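PDB 5ZH8: protein FmtA from Staphylococcus aureus, which removes D-alanyl groups from wall teichoic acid and lipoteichoic acid by ester hydrolysis, and affects the level of methicillin resistance. Local coordinates for residues I148-V152 and S153-P157; T227-S230 and Y231-Y235; F320-K323 and Q324-D327. All blocks are in the same frame, centred on the assembly; numbering follows the deposited sequence.

Contact 1: residues I148-V152 and S153-P157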
ATOM      1  N   ILE A 148      -8.207   6.635 -33.528  1.00 54.09           N
ATOM      2  CA  ILE A 148      -8.272   6.841 -32.079  1.00 53.64           C
ATOM      3  C   ILE A 148      -9.494   7.654 -31.621  1.00 55.38           C
ATOM      4  O   ILE A 148      -9.926   7.535 -30.475  1.00 55.53           O
ATOM      5  CB  ILE A 148      -6.969   7.476 -31.546  1.00 52.28           C
ATOM      6  CG1 ILE A 148      -6.777   7.141 -30.063  1.00 51.56           C
ATOM      7  CG2 ILE A 148      -6.952   8.979 -31.785  1.00 53.06           C
ATOM      8  CD1 ILE A 148      -6.603   5.659 -29.784  1.00 50.96           C
ATOM      9  N   ASN A 149     -10.058   8.467 -32.511  1.00 56.95           N
ATOM     10  CA  ASN A 149     -11.236   9.268 -32.172  1.00 58.81           C
ATOM     11  C   ASN A 149     -12.560   8.589 -32.519  1.00 60.68           C
ATOM     12  O   ASN A 149     -13.623   9.119 -32.195  1.00 62.57           O
ATOM     13  CB  ASN A 149     -11.131  10.631 -32.841  1.00 60.03           C
ATOM     14  CG  ASN A 149      -9.969  11.438 -32.301  1.00 59.05           C
ATOM     15  OD1 ASN A 149      -9.964  11.844 -31.129  1.00 58.90           O
ATOM     16  ND2 ASN A 149      -8.957  11.652 -33.142  1.00 58.56           N
ATOM     17  N   ASP A 150     -12.496   7.419 -33.161  1.00 60.39           N
ATOM     18  CA  ASP A 150     -13.688   6.605 -33.418  1.00 62.04           C
ATOM     19  C   ASP A 150     -14.124   5.884 -32.147  1.00 61.74           C
ATOM     20  O   ASP A 150     -13.291   5.607 -31.282  1.00 60.09           O
ATOM     21  CB  ASP A 150     -13.422   5.573 -34.522  1.00 62.02           C
ATOM     22  CG  ASP A 150     -13.335   6.192 -35.905  1.00 63.01           C
ATOM     23  OD1 ASP A 150     -13.681   7.379 -36.071  1.00 64.11           O
ATOM     24  OD2 ASP A 150     -12.915   5.476 -36.834  1.00 63.06           O
ATOM     25  N   PRO A 151     -15.430   5.570 -32.035  1.00 63.66           N
ATOM     26  CA  PRO A 151     -15.963   4.943 -30.830  1.00 64.04           C
ATOM     27  C   PRO A 151     -15.634   3.458 -30.702  1.00 63.14           C
ATOM     28  O   PRO A 151     -15.281   2.814 -31.687  1.00 62.77           O
ATOM     29  CB  PRO A 151     -17.473   5.144 -30.973  1.00 67.10           C
ATOM     30  CG  PRO A 151     -17.700   5.181 -32.437  1.00 68.00           C
ATOM     31  CD  PRO A 151     -16.488   5.830 -33.029  1.00 65.97           C
ATOM     32  N   VAL A 152     -15.746   2.936 -29.483  1.00 62.86           N
ATOM     33  CA  VAL A 152     -15.527   1.508 -29.230  1.00 62.33           C
ATOM     34  C   VAL A 152     -16.545   0.649 -29.972  1.00 64.41           C
ATOM     35  O   VAL A 152     -16.200  -0.408 -30.501  1.00 64.14           O
ATOM     36  CB  VAL A 152     -15.569   1.090 -27.721  1.00 62.20           C
ATOM     37  CG1 VAL A 152     -14.237   0.493 -27.296  1.00 59.77           C
ATOM     38  CG2 VAL A 152     -15.992   2.195 -26.756  1.00 62.76           C
ATOM     39  N   SER A 153     -17.793   1.109 -29.994  1.00 66.78           N
ATOM     40  CA  SER A 153     -18.887   0.364 -30.625  1.00 69.48           C
ATOM     41  C   SER A 153     -18.599   0.033 -32.093  1.00 69.55           C
ATOM     42  O   SER A 153     -19.062  -0.982 -32.600  1.00 71.01           O
ATOM     43  CB  SER A 153     -20.207   1.134 -30.493  1.00 72.04           C
ATOM     44  OG  SER A 153     -20.074   2.474 -30.934  1.00 71.48           O
ATOM     45  N   LYS A 154     -17.828   0.887 -32.761  1.00 68.44           N
ATOM     46  CA  LYS A 154     -17.423   0.645 -34.148  1.00 68.65           C
ATOM     47  C   LYS A 154     -16.618  -0.648 -34.284  1.00 67.74           C
ATOM     48  O   LYS A 154     -16.903  -1.472 -35.160  1.00 69.22           O
ATOM     49  CB  LYS A 154     -16.603   1.823 -34.681  1.00 67.15           C
ATOM     50  CG  LYS A 154     -16.357   1.784 -36.174  1.00 67.59           C
ATOM     51  CD  LYS A 154     -15.386   2.869 -36.583  1.00 66.24           C
ATOM     52  CE  LYS A 154     -15.306   2.985 -38.098  1.00 67.30           C
ATOM     53  NZ  LYS A 154     -14.059   3.670 -38.529  1.00 65.63           N
ATOM     54  N   TYR A 155     -15.631  -0.826 -33.409  1.00 65.64           N
ATOM     55  CA  TYR A 155     -14.732  -1.979 -33.480  1.00 64.74           C
ATOM     56  C   TYR A 155     -15.193  -3.148 -32.612  1.00 66.39           C
ATOM     57  O   TYR A 155     -14.824  -4.296 -32.863  1.00 66.41           O
ATOM     58  CB  TYR A 155     -13.307  -1.568 -33.102  1.00 61.62           C
ATOM     59  CG  TYR A 155     -12.844  -0.314 -33.810  1.00 60.45           C
ATOM     60  CD1 TYR A 155     -12.381  -0.351 -35.122  1.00 60.22           C
ATOM     61  CD2 TYR A 155     -12.888   0.914 -33.166  1.00 59.82           C
ATOM     62  CE1 TYR A 155     -11.978   0.803 -35.769  1.00 59.74           C
ATOM     63  CE2 TYR A 155     -12.478   2.077 -33.805  1.00 59.26           C
ATOM     64  CZ  TYR A 155     -12.024   2.017 -35.107  1.00 59.20           C
ATOM     65  OH  TYR A 155     -11.621   3.167 -35.752  1.00 58.54           O
ATOM     66  N   LEU A 156     -16.009  -2.850 -31.606  1.00 68.22           N
ATOM     67  CA  LEU A 156     -16.480  -3.851 -30.656  1.00 70.15           C
ATOM     68  C   LEU A 156     -17.995  -3.694 -30.489  1.00 73.83           C
ATOM     69  O   LEU A 156     -18.460  -3.213 -29.459  1.00 74.40           O
ATOM     70  CB  LEU A 156     -15.736  -3.668 -29.328  1.00 68.37           C
ATOM     71  CG  LEU A 156     -15.649  -4.855 -28.373  1.00 69.05           C
ATOM     72  CD1 LEU A 156     -15.088  -6.108 -29.055  1.00 69.27           C
ATOM     73  CD2 LEU A 156     -14.795  -4.458 -27.175  1.00 66.98           C
ATOM     74  N   PRO A 157     -18.768  -4.099 -31.522  1.00 76.84           N
ATOM     75  CA  PRO A 157     -20.222  -3.872 -31.656  1.00 80.21           C
ATOM     76  C   PRO A 157     -21.053  -4.117 -30.401  1.00 82.49           C
ATOM     77  O   PRO A 157     -21.976  -3.352 -30.121  1.00 84.06           O
ATOM     78  CB  PRO A 157     -20.630  -4.862 -32.746  1.00 82.05           C
ATOM     79  CG  PRO A 157     -19.410  -5.023 -33.579  1.00 79.61           C
ATOM     80  CD  PRO A 157     -18.230  -4.846 -32.676  1.00 76.69           C
TER
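The ring of Tyr155 carries CD of Lys154 on one face, 3.7 Å above its plane and displaced toward the rim, while Pro151 O and CB of Asp150 approach it obliquely. The carboxylate of Asp150 is turned 27° from the ring plane, and its OD2 is the point on which both longer side chains converge. Lys154 NZ reaches Asp150 OD2 at 2.7 Å in a salt bridge, coming from above the carboxylate plane, and Tyr155 OH gives a weak hydrogen bond to the same OD2 at 2.9 Å. With CG anti to the backbone N (chi1 -169°) and every later torsion extended, the lysine runs back past the ring to the aspartate four residues earlier; its length suits that span, and NZ also bonds a glycerol probably taken from the crystallisation liquor. This is the short, weakly bonded helical turn 152-155 of the beta-lactamase-like fold, entered through Pro151, whose nitrogen carries no hydrogen and so suits a place just before a helix. Pro151 O accepts a weak bond from Lys154 N. Val152 O takes Leu156 N at 2.7 Å, almost in line with the carbonyl, and more weakly Tyr155 N at 3.0 Å. The branched, apolar Val152 suits a buried site among Leu167, Leu170, Val218 and Val222. The stronger polar partner of Tyr155 OH is Asn147 N.

Contact 2: residues T227-S230 and Y231-Y235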
ATOM      1  N   THR A 227      -7.965  -7.296 -34.972  1.00 55.63           N
ATOM      2  CA  THR A 227      -6.906  -8.131 -35.536  1.00 55.60           C
ATOM      3  C   THR A 227      -7.359  -9.578 -35.740  1.00 57.75           C
ATOM      4  O   THR A 227      -6.723 -10.333 -36.478  1.00 58.59           O
ATOM      5  CB  THR A 227      -5.658  -8.148 -34.631  1.00 53.74           C
ATOM      6  OG1 THR A 227      -5.965  -8.788 -33.384  1.00 53.86           O
ATOM      7  CG2 THR A 227      -5.159  -6.733 -34.361  1.00 51.63           C
ATOM      8  N   GLY A 228      -8.446  -9.965 -35.076  1.00 58.76           N
ATOM      9  CA  GLY A 228      -8.897 -11.348 -35.079  1.00 61.15           C
ATOM     10  C   GLY A 228      -7.889 -12.294 -34.453  1.00 61.15           C
ATOM     11  O   GLY A 228      -7.891 -13.481 -34.750  1.00 63.44           O
ATOM     12  N   LYS A 229      -7.032 -11.774 -33.577  1.00 59.12           N
ATOM     13  CA  LYS A 229      -5.960 -12.556 -32.975  1.00 58.95           C
ATOM     14  C   LYS A 229      -5.831 -12.207 -31.515  1.00 57.26           C
ATOM     15  O   LYS A 229      -6.172 -11.104 -31.106  1.00 55.63           O
ATOM     16  CB  LYS A 229      -4.632 -12.300 -33.687  1.00 58.24           C
ATOM     17  CG  LYS A 229      -4.604 -12.813 -35.116  1.00 60.41           C
ATOM     18  CD  LYS A 229      -3.185 -12.862 -35.671  1.00 60.37           C
ATOM     19  CE  LYS A 229      -3.131 -13.643 -36.977  1.00 63.17           C
ATOM     20  NZ  LYS A 229      -3.598 -15.058 -36.825  1.00 65.83           N
ATOM     21  N   SER A 230      -5.328 -13.154 -30.732  1.00 57.92           N
ATOM     22  CA  SER A 230      -5.196 -12.959 -29.296  1.00 56.77           C
ATOM     23  C   SER A 230      -4.257 -11.797 -28.975  1.00 53.95           C
ATOM     24  O   SER A 230      -3.368 -11.468 -29.762  1.00 53.10           O
ATOM     25  CB  SER A 230      -4.694 -14.238 -28.629  1.00 58.09           C
ATOM     26  OG  SER A 230      -3.307 -14.433 -28.863  1.00 57.53           O
ATOM     27  N   TYR A 231      -4.473 -11.181 -27.818  1.00 52.79           N
ATOM     28  CA  TYR A 231      -3.606 -10.121 -27.325  1.00 50.49           C
ATOM     29  C   TYR A 231      -2.166 -10.617 -27.237  1.00 50.28           C
ATOM     30  O   TYR A 231      -1.242  -9.931 -27.669  1.00 49.35           O
ATOM     31  CB  TYR A 231      -4.079  -9.642 -25.945  1.00 49.71           C
ATOM     32  CG  TYR A 231      -3.238  -8.523 -25.363  1.00 47.44           C
ATOM     33  CD1 TYR A 231      -2.104  -8.801 -24.609  1.00 46.69           C
ATOM     34  CD2 TYR A 231      -3.576  -7.188 -25.568  1.00 46.17           C
ATOM     35  CE1 TYR A 231      -1.330  -7.784 -24.070  1.00 44.83           C
ATOM     36  CE2 TYR A 231      -2.812  -6.165 -25.037  1.00 44.43           C
ATOM     37  CZ  TYR A 231      -1.686  -6.467 -24.286  1.00 43.79           C
ATOM     38  OH  TYR A 231      -0.906  -5.457 -23.755  1.00 42.16           O
ATOM     39  N   ALA A 232      -1.990 -11.813 -26.680  1.00 51.80           N
ATOM     40  CA  ALA A 232      -0.670 -12.431 -26.525  1.00 52.03           C
ATOM     41  C   ALA A 232       0.066 -12.549 -27.851  1.00 52.40           C
ATOM     42  O   ALA A 232       1.266 -12.306 -27.930  1.00 51.73           O
ATOM     43  CB  ALA A 232      -0.807 -13.813 -25.881  1.00 54.25           C
ATOM     44  N   GLU A 233      -0.662 -12.933 -28.888  1.00 53.94           N
ATOM     45  CA  GLU A 233      -0.089 -13.053 -30.218  1.00 54.77           C
ATOM     46  C   GLU A 233       0.271 -11.680 -30.774  1.00 52.83           C
ATOM     47  O   GLU A 233       1.358 -11.497 -31.320  1.00 52.61           O
ATOM     48  CB  GLU A 233      -1.068 -13.757 -31.152  1.00 57.03           C
ATOM     49  CG  GLU A 233      -0.484 -14.097 -32.511  1.00 58.40           C
ATOM     50  CD  GLU A 233      -1.344 -15.056 -33.302  1.00 61.35           C
ATOM     51  OE1 GLU A 233      -2.403 -15.501 -32.790  1.00 62.58           O
ATOM     52  OE2 GLU A 233      -0.964 -15.353 -34.452  1.00 62.83           O
ATOM     53  N   ASN A 234      -0.639 -10.720 -30.635  1.00 51.69           N
ATOM     54  CA  ASN A 234      -0.376  -9.368 -31.098  1.00 50.35           C
ATOM     55  C   ASN A 234       0.851  -8.797 -30.395  1.00 49.13           C
ATOM     56  O   ASN A 234       1.699  -8.181 -31.041  1.00 48.66           O
ATOM     57  CB  ASN A 234      -1.594  -8.460 -30.895  1.00 49.71           C
ATOM     58  CG  ASN A 234      -2.667  -8.653 -31.965  1.00 51.24           C
ATOM     59  OD1 ASN A 234      -3.836  -8.881 -31.657  1.00 52.08           O
ATOM     60  ND2 ASN A 234      -2.279  -8.524 -33.232  1.00 51.94           N
ATOM     61  N   TYR A 235       0.959  -9.017 -29.083  1.00 48.98           N
ATOM     62  CA  TYR A 235       2.129  -8.548 -28.335  1.00 47.87           C
ATOM     63  C   TYR A 235       3.432  -9.177 -28.829  1.00 48.80           C
ATOM     64  O   TYR A 235       4.416  -8.475 -29.046  1.00 48.05           O
ATOM     65  CB  TYR A 235       2.011  -8.809 -26.831  1.00 47.56           C
ATOM     66  CG  TYR A 235       3.372  -8.743 -26.164  1.00 47.13           C
ATOM     67  CD1 TYR A 235       3.947  -7.523 -25.814  1.00 45.30           C
ATOM     68  CD2 TYR A 235       4.112  -9.903 -25.937  1.00 48.69           C
ATOM     69  CE1 TYR A 235       5.202  -7.467 -25.240  1.00 45.00           C
ATOM     70  CE2 TYR A 235       5.372  -9.849 -25.363  1.00 48.32           C
ATOM     71  CZ  TYR A 235       5.906  -8.630 -25.020  1.00 46.52           C
ATOM     72  OH  TYR A 235       7.153  -8.595 -24.456  1.00 46.89           O
TER
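A serine N-cap starts helix 231-240 here, directly after an ST turn has closed helix 213-227. Ser230 OG accepts the backbone N-H of Glu233 at 3.0 Å, with an angle of 153° at the hydrogen, so an amide of the first helical turn is met by a side chain. A chi1 of 75° folds the Ser230 hydroxyl back over its own backbone toward that amide; serine suits the place because its oxygen sits one bond beyond CB. A second amide of this turn, Ala232 N, is bonded by Asn48 OD1. The ordinary helical bond follows, Asn234 N to Ser230 O at 3.0 Å and nearly straight. In the turn before it, Thr227 OG1 accepts from Lys229 N at 3.2 Å and is itself bonded to Ile223 O, so this one hydroxyl ties the last helical turn to the exit. Gly228, with positive phi, takes a backbone shape that residues with a side chain adopt less readily. On the outer side, Lys229 and Glu233 form a long salt bridge, NZ to OE2 3.6 Å. CD of the lysine lies equally close to OE2, so the aliphatic chain lies against the carboxylate while the last torsion bends NZ round. Flexible, charged residues suit this more open side. Inward, Tyr231 packs on Leu136 of helix 129-142, Ala220 of helix 213-227 and Phe250 of strand 248-250, and its OH bonds Thr133 and Ser132; Ser230 lies against Asn48 and Tyr51 of helix 47-55, which covers the start of the new helix.

Contact 3: residues F320-K323 and Q324-D327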
ATOM      1  N   PHE A 320       3.091  16.959 -24.794  1.00 47.05           N
ATOM      2  CA  PHE A 320       1.985  17.018 -23.841  1.00 46.93           C
ATOM      3  C   PHE A 320       1.438  18.425 -23.691  1.00 49.11           C
ATOM      4  O   PHE A 320       2.179  19.398 -23.812  1.00 50.64           O
ATOM      5  CB  PHE A 320       2.377  16.420 -22.483  1.00 45.47           C
ATOM      6  CG  PHE A 320       3.239  17.302 -21.632  1.00 46.02           C
ATOM      7  CD1 PHE A 320       4.565  17.526 -21.961  1.00 45.99           C
ATOM      8  CD2 PHE A 320       2.739  17.857 -20.463  1.00 46.79           C
ATOM      9  CE1 PHE A 320       5.370  18.316 -21.155  1.00 46.89           C
ATOM     10  CE2 PHE A 320       3.535  18.646 -19.652  1.00 47.63           C
ATOM     11  CZ  PHE A 320       4.855  18.874 -19.996  1.00 47.60           C
ATOM     12  N   GLY A 321       0.136  18.515 -23.426  1.00 49.85           N
ATOM     13  CA  GLY A 321      -0.562  19.789 -23.329  1.00 52.22           C
ATOM     14  C   GLY A 321      -1.016  20.289 -24.688  1.00 53.68           C
ATOM     15  O   GLY A 321      -1.024  21.491 -24.946  1.00 55.70           O
ATOM     16  N   THR A 322      -1.407  19.355 -25.549  1.00 52.85           N
ATOM     17  CA  THR A 322      -1.851  19.669 -26.901  1.00 54.17           C
ATOM     18  C   THR A 322      -3.171  18.972 -27.189  1.00 54.33           C
ATOM     19  O   THR A 322      -3.538  18.016 -26.513  1.00 53.04           O
ATOM     20  CB  THR A 322      -0.819  19.201 -27.944  1.00 53.16           C
ATOM     21  OG1 THR A 322      -0.718  17.770 -27.904  1.00 50.96           O
ATOM     22  CG2 THR A 322       0.546  19.815 -27.661  1.00 53.35           C
ATOM     23  N   LYS A 323      -3.844  19.393 -28.225  1.00 56.12           N
ATOM     24  CA  LYS A 323      -5.080  18.765 -28.557  1.00 56.50           C
ATOM     25  C   LYS A 323      -4.896  17.265 -28.683  1.00 54.02           C
ATOM     26  O   LYS A 323      -5.680  16.510 -28.171  1.00 53.81           O
ATOM     27  CB  LYS A 323      -5.628  19.382 -29.829  1.00 58.68           C
ATOM     28  CG  LYS A 323      -6.826  18.673 -30.394  1.00 59.50           C
ATOM     29  CD  LYS A 323      -8.099  19.154 -29.751  1.00 61.76           C
ATOM     30  CE  LYS A 323      -9.310  18.630 -30.498  1.00 63.03           C
ATOM     31  NZ  LYS A 323      -9.437  19.175 -31.876  1.00 64.68           N
ATOM     32  N   GLN A 324      -3.834  16.847 -29.341  1.00 52.56           N
ATOM     33  CA  GLN A 324      -3.562  15.431 -29.572  1.00 50.51           C
ATOM     34  C   GLN A 324      -3.177  14.709 -28.296  1.00 49.08           C
ATOM     35  O   GLN A 324      -3.720  13.640 -27.999  1.00 48.29           O
ATOM     36  CB  GLN A 324      -2.439  15.270 -30.597  1.00 49.64           C
ATOM     37  CG  GLN A 324      -2.227  13.833 -31.037  1.00 48.06           C
ATOM     38  CD  GLN A 324      -1.161  13.683 -32.096  1.00 47.79           C
ATOM     39  OE1 GLN A 324      -0.624  14.669 -32.605  1.00 48.96           O
ATOM     40  NE2 GLN A 324      -0.842  12.442 -32.430  1.00 46.40           N
ATOM     41  N   TYR A 325      -2.234  15.293 -27.561  1.00 49.07           N
ATOM     42  CA  TYR A 325      -1.746  14.745 -26.299  1.00 47.96           C
ATOM     43  C   TYR A 325      -2.005  15.760 -25.183  1.00 49.54           C
ATOM     44  O   TYR A 325      -1.086  16.459 -24.758  1.00 49.50           O
ATOM     45  CB  TYR A 325      -0.251  14.444 -26.404  1.00 46.56           C
ATOM     46  CG  TYR A 325       0.077  13.363 -27.404  1.00 45.73           C
ATOM     47  CD1 TYR A 325      -0.071  12.025 -27.078  1.00 44.56           C
ATOM     48  CD2 TYR A 325       0.532  13.678 -28.681  1.00 46.41           C
ATOM     49  CE1 TYR A 325       0.225  11.028 -27.993  1.00 44.07           C
ATOM     50  CE2 TYR A 325       0.836  12.693 -29.603  1.00 45.87           C
ATOM     51  CZ  TYR A 325       0.680  11.364 -29.251  1.00 44.72           C
ATOM     52  OH  TYR A 325       0.972  10.361 -30.152  1.00 44.70           O
ATOM     53  N   PRO A 326      -3.264  15.855 -24.715  1.00 51.18           N
ATOM     54  CA  PRO A 326      -3.652  16.885 -23.743  1.00 53.16           C
ATOM     55  C   PRO A 326      -3.060  16.697 -22.354  1.00 52.86           C
ATOM     56  O   PRO A 326      -2.800  17.676 -21.663  1.00 54.17           O
ATOM     57  CB  PRO A 326      -5.174  16.751 -23.683  1.00 54.41           C
ATOM     58  CG  PRO A 326      -5.436  15.336 -24.040  1.00 52.85           C
ATOM     59  CD  PRO A 326      -4.404  14.991 -25.071  1.00 51.39           C
ATOM     60  N   ASP A 327      -2.861  15.450 -21.952  1.00 51.69           N
ATOM     61  CA  ASP A 327      -2.395  15.131 -20.610  1.00 51.52           C
ATOM     62  C   ASP A 327      -0.983  14.580 -20.668  1.00 49.97           C
ATOM     63  O   ASP A 327      -0.473  14.258 -21.742  1.00 49.54           O
ATOM     64  CB  ASP A 327      -3.336  14.105 -19.954  1.00 51.60           C
ATOM     65  CG  ASP A 327      -4.801  14.544 -19.987  1.00 53.87           C
ATOM     66  OD1 ASP A 327      -5.022  15.764 -19.858  1.00 56.13           O
ATOM     67  OD2 ASP A 327      -5.714  13.706 -20.186  1.00 54.15           O
TER
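Thr322 and Tyr325 hold together a tight loop between helix 310-318 and strand 329-330, the outermost strand at one end of the large antiparallel sheet of this beta-lactamase-like fold. Two hydrogen bonds run between them in opposite senses. Thr322 N donates to Tyr325 O at 3.0 Å, straight at the hydrogen (171°) although the donor stands well above the carbonyl plane. In return Tyr325 N donates to Thr322 OG1 at 2.9 Å. Threonine suits the site because a chi1 of 64° turns its hydroxyl inward, back into the loop; OG1 is also bonded to Glu319. A weak third bond, Gly321 N to Tyr325 O at 2.7 Å, makes that carbonyl a shared acceptor.

CA-H...O contacts add to these bonds: Phe320 CA meets Tyr325 O, and Gly321 CA meets Pro326 O at 3.5 Å. Gly321 adopts positive phi, a shape easiest for a residue without a side chain. Pro326 has no N-H to give, and its CB and CD lie beside Thr322 O.

In side-chain packing, Tyr325 touches Pro315 and Leu316 of helix 310-318, while Phe320 lies against the side chains of Asn390, Lys392 and Arg330. A long aromatic serves Tyr325 well here, since its OH still reaches Lys138 in a weak bond. Thr322 OG1 lies at the edge of the Tyr325 ring, near its plane, and 3.7 Å from Tyr325 CB.

How the contacts relate
The contacts follow one another along the chain, each closing before the next opens, and all belong to the beta-lactamase-like part of the chain. Contacts 1 and 2 have the closest centres, about 18 Å apart; helix 213-227 connects them, since it packs on Val152 and ends in the turn of contact 2. Contact 3 is remote from contact 2, with nearest atoms about 17 Å apart, but its nearest atoms come within about 7 Å of contact 1. Lys168 of helix 167-171 touches Asn149 and bonds Gln324 O, joining contacts 1 and 3. Contacts 1 and 2 thus lie at helix starts in the helical part, and contact 3 in the loop leading to end strand 329-330.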